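Local coordinates for minor fimbrium tip subunit Mfa3 (Porphyromonas gingivalis ATCC 33277, PDB 5NF4), which forms part of the tip of the minor fimbriae, filamentous pili that mediate biofilm formation and adhesion to host cells and to other oral bacteria, at residues V196-L210 with L240-P254. Sequence-based numbering, arbitrary orientation.
Sequences VAKLDVNIVEGVENL and LRRVGATNQWLGYMP
The indole of Trp-249 is held between Leu-210 and Arg-242. On one face Leu-210 CD2 makes a CH-pi contact, 3.8 Å from the centroid of the Trp-249 six-membered ring; on the opposite face the aliphatic CG of Arg-242 lies over the rim. Val-207 CG2 abuts the ring edge at Trp-249 CH2 (3.6 Å). The extended Arg-242 chain carries its guanidinium past the indole, so that Trp-249 CH2 stands over the centre of one guanidinium face, while Arg-242 NE donates to Thr-246 O (2.8 Å), which lies close to the guanidinium plane. The broad indole suits this place because from strand 248-254 it reaches Val-207 in the 3-10 segment 207-209 and Leu-210 just beyond.

Further along, Asp-200 OD1 accepts two amides from opposite faces of its carboxylate. Gln-248 NE2 arrives on the syn side at 2.9 Å, almost perfectly straight (178°), its extended chain (CG anti to the backbone N, chi1 176°) spanning the gap between strands; Asn-202 ND2 comes from above the plane, also 2.9 Å from Asp-200 OD1. With His-325 hydrogen-bonded to OD2, three donors grip the buried carboxylate. Lys-198 runs alongside the Tyr-252 ring, CG 3.7 Å from Tyr-252 CE2, and their amine and hydroxyl both reach Glu-66.

On the Trp-249 face, opposite Asp-200, Gln-248 and Tyr-252, contacts are apolar: Leu-199 CD2 and Val-201 CG2 meet Leu-240 CD1, and Gly-251, lacking a side chain, lets Leu-240 CD2 lie close against the backbone.

Strand 248-254 also pairs with 238-242 by backbone hydrogen bonds, Arg-241 with Leu-250 among them, and the type II' turn Val-243 to Thr-246 closes this beta hairpin. Strand 196-205 lies between antiparallel 248-254 and parallel 324-332, its Val-201 packing with Leu-240 and Trp-249 on Ile-213 of strand 210-216, consistent with the beta-sandwich domains of the fimbrillin superfamily.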
loop_
_atom_site.group_PDB
_atom_site.type_symbol
_atom_site.label_atom_id
_atom_site.label_comp_id
_atom_site.label_asym_id
_atom_site.label_seq_id
_atom_site.Cartn_x
_atom_site.Cartn_y
_atom_site.Cartn_z
ATOM N N VAL A 196 -0.916 1.729 0.224
ATOM C CA VAL A 196 -1.679 1.822 -1.024
ATOM C C VAL A 196 -1.094 0.877 -2.069
ATOM O O VAL A 196 0.064 0.439 -1.952
ATOM C CB VAL A 196 -1.702 3.276 -1.606
ATOM C CG1 VAL A 196 -2.481 4.230 -0.684
ATOM C CG2 VAL A 196 -0.315 3.815 -1.835
ATOM N N ALA A 197 -1.919 0.576 -3.066
ATOM C CA ALA A 197 -1.519 -0.087 -4.305
ATOM C C ALA A 197 -1.377 0.966 -5.416
ATOM O O ALA A 197 -1.921 2.056 -5.302
ATOM C CB ALA A 197 -2.558 -1.161 -4.707
ATOM N N LYS A 198 -0.636 0.634 -6.468
ATOM C CA LYS A 198 -0.453 1.525 -7.612
ATOM C C LYS A 198 -1.202 0.958 -8.800
ATOM O O LYS A 198 -1.019 -0.212 -9.163
ATOM C CB LYS A 198 1.031 1.677 -7.903
ATOM C CG LYS A 198 1.409 2.525 -9.105
ATOM C CD LYS A 198 2.928 2.636 -9.225
ATOM C CE LYS A 198 3.349 3.470 -10.409
ATOM N NZ LYS A 198 4.804 3.760 -10.384
ATOM N N LEU A 199 -2.040 1.801 -9.407
ATOM C CA LEU A 199 -2.781 1.427 -10.589
ATOM C C LEU A 199 -2.138 2.123 -11.769
ATOM O O LEU A 199 -1.952 3.334 -11.750
ATOM C CB LEU A 199 -4.249 1.826 -10.458
ATOM C CG LEU A 199 -5.116 1.621 -11.705
ATOM C CD1 LEU A 199 -5.257 0.126 -12.049
ATOM C CD2 LEU A 199 -6.474 2.241 -11.492
ATOM N N ASP A 200 -1.793 1.335 -12.781
ATOM C CA ASP A 200 -0.916 1.748 -13.849
ATOM C C ASP A 200 -1.569 1.368 -15.175
ATOM O O ASP A 200 -1.519 0.214 -15.567
ATOM C CB ASP A 200 0.440 1.047 -13.656
ATOM C CG ASP A 200 1.537 1.592 -14.520
ATOM O OD1 ASP A 200 1.257 2.208 -15.572
ATOM O OD2 ASP A 200 2.719 1.380 -14.140
ATOM N N VAL A 201 -2.212 2.325 -15.841
ATOM C CA VAL A 201 -2.952 2.051 -17.077
ATOM C C VAL A 201 -2.263 2.665 -18.301
ATOM O O VAL A 201 -2.042 3.874 -18.396
ATOM C CB VAL A 201 -4.408 2.564 -16.957
ATOM C CG1 VAL A 201 -5.178 2.318 -18.233
ATOM C CG2 VAL A 201 -5.118 1.883 -15.789
ATOM N N ASN A 202 -1.923 1.791 -19.244
ATOM C CA ASN A 202 -1.157 2.162 -20.407
ATOM C C ASN A 202 -1.918 1.912 -21.701
ATOM O O ASN A 202 -2.349 0.788 -21.968
ATOM C CB ASN A 202 0.159 1.388 -20.420
ATOM C CG ASN A 202 1.017 1.670 -19.178
ATOM O OD1 ASN A 202 1.868 2.559 -19.193
ATOM N ND2 ASN A 202 0.763 0.950 -18.108
ATOM N N ILE A 203 -2.119 2.967 -22.481
ATOM C CA ILE A 203 -2.836 2.843 -23.750
ATOM C C ILE A 203 -1.820 2.611 -24.845
ATOM O O ILE A 203 -1.211 3.544 -25.388
ATOM C CB ILE A 203 -3.703 4.098 -24.057
ATOM C CG1 ILE A 203 -4.485 4.531 -22.814
ATOM C CG2 ILE A 203 -4.603 3.852 -25.255
ATOM C CD1 ILE A 203 -5.283 3.450 -22.125
ATOM N N VAL A 204 -1.641 1.346 -25.189
ATOM C CA VAL A 204 -0.662 0.976 -26.204
ATOM C C VAL A 204 -1.111 1.340 -27.635
ATOM O O VAL A 204 -0.301 1.545 -28.528
ATOM C CB VAL A 204 -0.356 -0.526 -26.089
ATOM C CG1 VAL A 204 0.166 -0.844 -24.707
ATOM C CG2 VAL A 204 -1.587 -1.336 -26.333
ATOM N N GLU A 205 -2.421 1.446 -27.823
ATOM C CA GLU A 205 -2.977 1.771 -29.110
ATOM C C GLU A 205 -4.349 2.433 -28.934
ATOM O O GLU A 205 -5.100 2.056 -28.034
ATOM C CB GLU A 205 -3.027 0.483 -29.942
ATOM C CG GLU A 205 -4.087 0.325 -30.954
ATOM C CD GLU A 205 -3.914 -0.993 -31.710
ATOM O OE1 GLU A 205 -2.912 -1.716 -31.450
ATOM O OE2 GLU A 205 -4.779 -1.304 -32.549
ATOM N N GLY A 206 -4.633 3.428 -29.785
ATOM C CA GLY A 206 -5.930 4.089 -29.826
ATOM C C GLY A 206 -6.173 5.161 -28.772
ATOM O O GLY A 206 -7.328 5.456 -28.437
ATOM N N VAL A 207 -5.101 5.754 -28.251
ATOM C CA VAL A 207 -5.226 6.782 -27.225
ATOM C C VAL A 207 -5.983 8.018 -27.772
ATOM O O VAL A 207 -6.537 8.804 -27.003
ATOM C CB VAL A 207 -3.832 7.197 -26.667
ATOM C CG1 VAL A 207 -3.036 8.014 -27.671
ATOM C CG2 VAL A 207 -3.983 7.947 -25.355
ATOM N N GLU A 208 -6.025 8.155 -29.092
ATOM C CA GLU A 208 -6.802 9.221 -29.741
ATOM C C GLU A 208 -8.307 9.146 -29.415
ATOM O O GLU A 208 -9.043 10.123 -29.607
ATOM C CB GLU A 208 -6.636 9.162 -31.254
ATOM C CG GLU A 208 -5.241 9.475 -31.746
ATOM C CD GLU A 208 -4.248 8.384 -31.423
ATOM O OE1 GLU A 208 -4.681 7.218 -31.261
ATOM O OE2 GLU A 208 -3.044 8.707 -31.309
ATOM N N ASN A 209 -8.763 7.970 -29.000
ATOM C CA ASN A 209 -10.185 7.733 -28.774
ATOM C C ASN A 209 -10.561 7.953 -27.327
ATOM O O ASN A 209 -11.725 7.833 -26.974
ATOM C CB ASN A 209 -10.588 6.306 -29.152
ATOM C CG ASN A 209 -10.381 5.990 -30.623
ATOM O OD1 ASN A 209 -10.632 6.817 -31.508
ATOM N ND2 ASN A 209 -9.942 4.765 -30.894
ATOM N N LEU A 210 -9.572 8.248 -26.486
ATOM C CA LEU A 210 -9.778 8.238 -25.040
ATOM C C LEU A 210 -10.157 9.614 -24.541
ATOM O O LEU A 210 -9.495 10.588 -24.860
ATOM C CB LEU A 210 -8.517 7.760 -24.307
ATOM C CG LEU A 210 -8.544 7.717 -22.771
ATOM C CD1 LEU A 210 -9.520 6.653 -22.256
ATOM C CD2 LEU A 210 -7.139 7.471 -22.201
ATOM N N LEU A 240 -7.869 9.499 -13.200
ATOM C CA LEU A 240 -6.425 9.197 -13.186
ATOM C C LEU A 240 -5.583 10.301 -13.797
ATOM O O LEU A 240 -6.052 11.089 -14.599
ATOM C CB LEU A 240 -6.128 7.884 -13.914
ATOM C CG LEU A 240 -6.855 6.633 -13.388
ATOM C CD1 LEU A 240 -6.260 5.395 -14.031
ATOM C CD2 LEU A 240 -6.843 6.486 -11.857
ATOM N N ARG A 241 -4.320 10.354 -13.409
ATOM C CA ARG A 241 -3.455 11.422 -13.861
ATOM C C ARG A 241 -2.519 10.919 -14.938
ATOM O O ARG A 241 -1.823 9.914 -14.770
ATOM C CB ARG A 241 -2.676 12.015 -12.684
ATOM C CG ARG A 241 -3.558 12.874 -11.783
ATOM C CD ARG A 241 -2.748 13.781 -10.875
ATOM N NE ARG A 241 -3.602 14.544 -9.962
ATOM C CZ ARG A 241 -3.153 15.314 -8.973
ATOM N NH1 ARG A 241 -1.848 15.441 -8.758
ATOM N NH2 ARG A 241 -4.010 15.961 -8.192
ATOM N N ARG A 242 -2.526 11.630 -16.047
ATOM C CA ARG A 242 -1.663 11.316 -17.164
ATOM C C ARG A 242 -0.239 11.683 -16.823
ATOM O O ARG A 242 0.025 12.780 -16.355
ATOM C CB ARG A 242 -2.107 12.054 -18.409
ATOM C CG ARG A 242 -1.355 11.663 -19.672
ATOM C CD ARG A 242 -1.779 12.496 -20.883
ATOM N NE ARG A 242 -1.395 11.798 -22.099
ATOM C CZ ARG A 242 -2.073 11.820 -23.236
ATOM N NH1 ARG A 242 -3.180 12.555 -23.362
ATOM N NH2 ARG A 242 -1.627 11.100 -24.254
ATOM N N VAL A 243 0.675 10.753 -17.050
ATOM C CA VAL A 243 2.095 11.031 -16.898
ATOM C C VAL A 243 2.555 11.854 -18.090
ATOM O O VAL A 243 2.854 11.322 -19.169
ATOM C CB VAL A 243 2.902 9.724 -16.753
ATOM C CG1 VAL A 243 4.402 10.021 -16.704
ATOM C CG2 VAL A 243 2.436 8.977 -15.511
ATOM N N GLY A 244 2.566 13.171 -17.889
ATOM C CA GLY A 244 3.000 14.112 -18.906
ATOM C C GLY A 244 2.213 13.974 -20.194
ATOM O O GLY A 244 0.986 14.055 -20.194
ATOM N N ALA A 245 2.937 13.746 -21.289
ATOM C CA ALA A 245 2.334 13.548 -22.601
ATOM C C ALA A 245 2.482 12.090 -23.065
ATOM O O ALA A 245 2.307 11.790 -24.236
ATOM C CB ALA A 245 2.955 14.491 -23.604
ATOM N N THR A 246 2.778 11.179 -22.143
ATOM C CA THR A 246 2.911 9.769 -22.503
ATOM C C THR A 246 1.528 9.142 -22.536
ATOM O O THR A 246 0.536 9.829 -22.313
ATOM C CB THR A 246 3.809 9.003 -21.508
ATOM O OG1 THR A 246 3.123 8.854 -20.269
ATOM C CG2 THR A 246 5.132 9.753 -21.288
ATOM N N ASN A 247 1.464 7.836 -22.790
ATOM C CA ASN A 247 0.181 7.128 -22.840
ATOM C C ASN A 247 -0.042 6.293 -21.591
ATOM O O ASN A 247 -0.760 5.277 -21.594
ATOM C CB ASN A 247 0.122 6.274 -24.108
ATOM C CG ASN A 247 0.110 7.118 -25.355
ATOM O OD1 ASN A 247 -0.316 8.270 -25.314
ATOM N ND2 ASN A 247 0.591 6.564 -26.474
ATOM N N GLN A 248 0.560 6.772 -20.505
ATOM C CA GLN A 248 0.440 6.164 -19.205
ATOM C C GLN A 248 -0.377 7.044 -18.248
ATOM O O GLN A 248 -0.101 8.232 -18.120
ATOM C CB GLN A 248 1.822 5.910 -18.615
ATOM C CG GLN A 248 1.770 5.346 -17.191
ATOM C CD GLN A 248 3.161 5.203 -16.585
ATOM O OE1 GLN A 248 4.032 6.062 -16.773
ATOM N NE2 GLN A 248 3.381 4.112 -15.877
ATOM N N TRP A 249 -1.373 6.429 -17.607
ATOM C CA TRP A 249 -2.187 7.052 -16.549
ATOM C C TRP A 249 -2.001 6.354 -15.196
ATOM O O TRP A 249 -2.004 5.122 -15.106
ATOM C CB TRP A 249 -3.681 7.030 -16.925
ATOM C CG TRP A 249 -4.090 8.164 -17.867
ATOM C CD1 TRP A 249 -4.739 9.325 -17.514
ATOM C CD2 TRP A 249 -3.879 8.245 -19.288
ATOM N NE1 TRP A 249 -4.938 10.117 -18.619
ATOM C CE2 TRP A 249 -4.417 9.484 -19.723
ATOM C CE3 TRP A 249 -3.284 7.401 -20.233
ATOM C CZ2 TRP A 249 -4.397 9.884 -21.051
ATOM C CZ3 TRP A 249 -3.248 7.808 -21.563
ATOM C CH2 TRP A 249 -3.802 9.043 -21.960
ATOM N N LEU A 250 -1.909 7.136 -14.124
ATOM C CA LEU A 250 -1.659 6.558 -12.796
ATOM C C LEU A 250 -2.680 6.978 -11.765
ATOM O O LEU A 250 -3.196 8.100 -11.804
ATOM C CB LEU A 250 -0.268 6.963 -12.274
ATOM C CG LEU A 250 0.951 6.502 -13.057
ATOM C CD1 LEU A 250 2.204 7.076 -12.382
ATOM C CD2 LEU A 250 1.023 4.969 -13.137
ATOM N N GLY A 251 -2.925 6.068 -10.835
ATOM C CA GLY A 251 -3.591 6.385 -9.590
ATOM C C GLY A 251 -3.151 5.441 -8.476
ATOM O O GLY A 251 -2.378 4.485 -8.682
ATOM N N TYR A 252 -3.657 5.699 -7.282
ATOM C CA TYR A 252 -3.347 4.864 -6.126
ATOM C C TYR A 252 -4.587 4.654 -5.291
ATOM O O TYR A 252 -5.498 5.467 -5.304
ATOM C CB TYR A 252 -2.238 5.501 -5.260
ATOM C CG TYR A 252 -1.029 5.927 -6.045
ATOM C CD1 TYR A 252 -0.981 7.163 -6.678
ATOM C CD2 TYR A 252 0.067 5.087 -6.183
ATOM C CE1 TYR A 252 0.121 7.547 -7.386
ATOM C CE2 TYR A 252 1.170 5.483 -6.889
ATOM C CZ TYR A 252 1.185 6.706 -7.500
ATOM O OH TYR A 252 2.271 7.117 -8.235
ATOM N N MET A 253 -4.627 3.556 -4.550
ATOM C CA MET A 253 -5.752 3.336 -3.674
ATOM C C MET A 253 -5.372 2.457 -2.488
ATOM O O MET A 253 -4.449 1.633 -2.581
ATOM C CB MET A 253 -6.926 2.681 -4.400
ATOM C CG MET A 253 -6.657 1.340 -5.008
ATOM S SD MET A 253 -5.570 1.351 -6.458
ATOM C CE MET A 253 -6.357 -0.026 -7.348
ATOM N N PRO A 254 -6.101 2.625 -1.393
ATOM C CA PRO A 254 -5.768 1.746 -0.271
ATOM C C PRO A 254 -6.101 0.286 -0.541
ATOM O O PRO A 254 -6.948 -0.040 -1.367
ATOM C CB PRO A 254 -6.617 2.287 0.861
ATOM C CG PRO A 254 -7.019 3.666 0.446
ATOM C CD PRO A 254 -7.177 3.567 -1.039
#